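Local coordinates for uncharacterized protein (Ruminococcus gnavus, PDB 4QAN) that is of unknown function but adopts a cystatin-like fold, as a divergent member of the NTF2-like superfamily, and can bind a magnesium ion, at residues L9-E13 and S14-E18; D251-P254 and E255-K258. One frame throughout, in Å; residues are numbered along the deposited sequence.

Interaction 1 of 2, residues L9-E13 and S14-E18; sequences LNVTE and SLQKE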
# COMPACT_ATOMS: atom_id res chain seq x y z
N LEU A 9 -3.43 13.87 9.06
CA LEU A 9 -3.53 13.90 7.61
C LEU A 9 -3.07 15.22 7.00
O LEU A 9 -3.43 16.30 7.46
CB LEU A 9 -4.98 13.66 7.17
CG LEU A 9 -5.57 12.27 7.44
CD1 LEU A 9 -6.85 12.10 6.64
CD2 LEU A 9 -4.58 11.16 7.10
N ASN A 10 -2.28 15.10 5.94
CA ASN A 10 -1.87 16.23 5.13
C ASN A 10 -2.90 16.33 4.03
O ASN A 10 -2.88 15.56 3.06
CB ASN A 10 -0.48 15.98 4.56
CG ASN A 10 0.05 17.14 3.75
OD1 ASN A 10 -0.66 18.10 3.47
ND2 ASN A 10 1.33 17.05 3.36
N VAL A 11 -3.84 17.26 4.20
CA VAL A 11 -4.83 17.52 3.16
C VAL A 11 -4.10 18.39 2.14
O VAL A 11 -4.09 19.61 2.24
CB VAL A 11 -6.09 18.22 3.70
CG1 VAL A 11 -7.18 18.26 2.63
CG2 VAL A 11 -6.62 17.50 4.94
N THR A 12 -3.46 17.74 1.18
CA THR A 12 -2.62 18.42 0.20
C THR A 12 -3.48 19.32 -0.68
O THR A 12 -4.71 19.19 -0.68
CB THR A 12 -1.89 17.41 -0.71
OG1 THR A 12 -2.84 16.71 -1.51
CG2 THR A 12 -1.09 16.42 0.11
N GLU A 13 -2.85 20.21 -1.45
CA GLU A 13 -3.56 21.09 -2.39
C GLU A 13 -4.46 20.30 -3.33
O GLU A 13 -5.59 20.69 -3.58
CB GLU A 13 -2.57 21.94 -3.21
CG GLU A 13 -2.02 23.15 -2.47
CD GLU A 13 -0.83 23.80 -3.18
OE1 GLU A 13 -0.67 23.61 -4.41
OE2 GLU A 13 -0.06 24.52 -2.50
N SER A 14 -3.96 19.18 -3.86
CA SER A 14 -4.77 18.36 -4.75
C SER A 14 -5.93 17.69 -4.00
O SER A 14 -7.05 17.63 -4.50
CB SER A 14 -3.93 17.31 -5.46
OG SER A 14 -2.96 17.93 -6.28
N LEU A 15 -5.67 17.22 -2.78
CA LEU A 15 -6.75 16.63 -1.99
C LEU A 15 -7.82 17.62 -1.58
O LEU A 15 -8.93 17.22 -1.34
CB LEU A 15 -6.20 15.93 -0.75
CG LEU A 15 -5.64 14.56 -1.10
CD1 LEU A 15 -4.72 14.10 0.02
CD2 LEU A 15 -6.75 13.56 -1.40
N GLN A 16 -7.48 18.91 -1.51
CA GLN A 16 -8.49 19.96 -1.28
C GLN A 16 -9.36 20.25 -2.50
O GLN A 16 -10.37 20.94 -2.37
CB GLN A 16 -7.82 21.28 -0.88
CG GLN A 16 -7.06 21.23 0.42
CD GLN A 16 -6.12 22.42 0.58
OE1 GLN A 16 -6.49 23.55 0.27
NE2 GLN A 16 -4.90 22.16 1.06
N LYS A 17 -8.96 19.77 -3.68
CA LYS A 17 -9.72 20.06 -4.92
C LYS A 17 -11.04 19.31 -4.95
O LYS A 17 -11.11 18.17 -4.50
CB LYS A 17 -8.92 19.68 -6.17
CG LYS A 17 -7.77 20.60 -6.51
CD LYS A 17 -6.96 20.05 -7.67
CE LYS A 17 -5.93 21.06 -8.16
NZ LYS A 17 -4.94 20.42 -9.07
N GLU A 18 -12.07 19.95 -5.49
CA GLU A 18 -13.41 19.40 -5.58
C GLU A 18 -13.51 18.29 -6.65
O GLU A 18 -12.93 18.41 -7.73
CB GLU A 18 -14.41 20.52 -5.94
CG GLU A 18 -15.82 20.31 -5.42
CD GLU A 18 -15.90 20.21 -3.90
OE1 GLU A 18 -15.18 20.94 -3.19
OE2 GLU A 18 -16.71 19.39 -3.42
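A short helical turn, opened by the hydroxyl of T12 in the manner of an ST motif, joins T12 to L15 and Q16 in the long loop between helix 2-6 and helix 27-39. The backbone N of L15 donates to T12 OG1 at 3.1 Å, with an N-H...O angle of 162°. OG1 can meet it because chi1 of 66° sets the hydroxyl between the backbone N and the carbonyl carbon of its own residue. The same oxygen also bonds to the hydroxyl of T252, so this oxygen of a buried residue ties the turn to a second loop. The leucine side chain slants across the threonine, CB of L15 3.5 Å from T12 OG1, and its CD1 reaches on to the carbonyl oxygen of N10 at 3.8 Å.

Q16 closes the turn twice. Its backbone N bonds to T12 O at 2.9 Å, while its side chain, extended beyond CG, reaches back to place NE2 2.9 Å from V11 O. This second bond is nearly straight at 165°; V11 O lies close to the amide plane of Q16, though NE2 is tilted out of the V11 carbonyl plane, and the bond probably helps fix the amide's rotation. On the way the glutamine chain crosses V11 at about a right angle, with V11 CG1 3.7 Å from Q16 CG. A weak bond from Q16 N to E13 O, at 3.3 Å, adds little.

From S14 to K17 the chain makes a type I beta turn. The two bonds accepted by T12, at OG1 and at O, are those of an ST motif, which overlaps at T12 with the inverse gamma turn centred on V11.

Interaction 2 of 2, residues D251-P254 and E255-K258; sequences DTSP and ELLK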
# COMPACT_ATOMS: atom_id res chain seq x y z
N ASP A 251 1.70 20.01 -2.17
CA ASP A 251 0.83 19.21 -3.02
C ASP A 251 1.06 17.72 -2.81
O ASP A 251 1.99 17.30 -2.09
CB ASP A 251 1.05 19.61 -4.48
CG ASP A 251 -0.14 19.29 -5.36
OD1 ASP A 251 -1.13 18.70 -4.87
OD2 ASP A 251 -0.07 19.61 -6.55
N THR A 252 0.17 16.92 -3.39
CA THR A 252 0.28 15.47 -3.38
C THR A 252 1.58 15.06 -4.06
O THR A 252 1.85 15.48 -5.18
CB THR A 252 -0.91 14.85 -4.14
OG1 THR A 252 -2.11 15.00 -3.35
CG2 THR A 252 -0.67 13.39 -4.49
N SER A 253 2.39 14.25 -3.37
CA SER A 253 3.72 13.90 -3.85
C SER A 253 3.82 12.40 -4.14
O SER A 253 3.62 11.59 -3.24
CB SER A 253 4.77 14.29 -2.79
OG SER A 253 6.00 13.63 -3.00
N PRO A 254 4.17 12.02 -5.39
CA PRO A 254 4.35 10.59 -5.66
C PRO A 254 5.45 9.98 -4.82
O PRO A 254 5.30 8.87 -4.33
CB PRO A 254 4.71 10.53 -7.15
CG PRO A 254 5.01 11.93 -7.57
CD PRO A 254 4.32 12.84 -6.60
N GLU A 255 6.53 10.72 -4.64
CA GLU A 255 7.66 10.20 -3.87
C GLU A 255 7.27 9.91 -2.42
O GLU A 255 7.64 8.87 -1.85
CB GLU A 255 8.85 11.18 -3.92
CG GLU A 255 9.42 11.41 -5.31
CD GLU A 255 8.61 12.38 -6.18
OE1 GLU A 255 7.66 13.04 -5.68
OE2 GLU A 255 8.94 12.48 -7.38
N LEU A 256 6.52 10.82 -1.80
CA LEU A 256 6.20 10.67 -0.38
C LEU A 256 5.21 9.55 -0.19
O LEU A 256 5.29 8.81 0.79
CB LEU A 256 5.63 11.96 0.23
CG LEU A 256 6.63 13.10 0.41
CD1 LEU A 256 5.94 14.37 0.89
CD2 LEU A 256 7.74 12.69 1.37
N LEU A 257 4.28 9.43 -1.14
CA LEU A 257 3.29 8.37 -1.10
C LEU A 257 3.89 6.98 -1.29
O LEU A 257 3.42 6.02 -0.68
CB LEU A 257 2.21 8.60 -2.13
CG LEU A 257 1.22 9.71 -1.80
CD1 LEU A 257 0.25 9.91 -2.96
CD2 LEU A 257 0.47 9.39 -0.51
N LYS A 258 4.90 6.86 -2.14
CA LYS A 258 5.53 5.57 -2.34
C LYS A 258 6.30 5.17 -1.06
O LYS A 258 6.23 4.02 -0.63
CB LYS A 258 6.44 5.59 -3.57
CG LYS A 258 5.66 5.71 -4.88
CD LYS A 258 6.54 5.46 -6.11
CE LYS A 258 7.78 6.34 -6.09
NZ LYS A 258 8.51 6.22 -7.37
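S253 is the N-cap residue of helix 254-275, its OG accepting from the backbone N of L256 at 3.1 Å with an N-H...O angle of 159°. OG stands anti to the backbone N (chi1 163°), which places the oxygen over the start of the helix. One residue further on, L257 N donates to the carbonyl oxygen of S253 at 3.1 Å, and K258 N follows with a 3.0 Å bond to P254 O; the regular helical pattern begins here. P254 has no amide hydrogen to offer, and the N-H of S253 itself is taken by Q212 OE1.

E255 bends at chi2 and lies beside the proline ring, its OE1 3.4 Å from P254 CG and 3.2 Å from S253 OG. Replacing S253 with an alanine would probably leave the L256 N-H without its capping acceptor and weaken the start of the helix.

Ahead of the cap, T252 N donates to D251 OD1 at 2.7 Å, meeting the carboxylate from above its plane. T252 OG1 is hydrogen-bonded to the hydroxyls of T12 and Y210, while its methyl CG2 packs on L257 CD1 at 3.9 Å. Beyond the turn, K258 pairs with E103 in a salt bridge, and P254, L257 and K258 all touch I99, so this end of helix 254-275 rests against helix 87-108.

How the interactions relate
Neither contact nests within the other: interaction 1 is complete near the N terminus, in the loop between helices 2-6 and 27-39, long before interaction 2 opens in the loop after helix 237-242. Each closes only a local turn, one within its loop and the other at the start of helix 254-275. Folding nevertheless brings them together, with centres about 12 Å apart. Beside the tie between the two threonine hydroxyls, a second probable hydrogen bond joins them, S14 OG to D251 OD1, and S14 CB packs against T252 OG1. The N-terminal loop is thus fastened to the segment leading into helix 254-275.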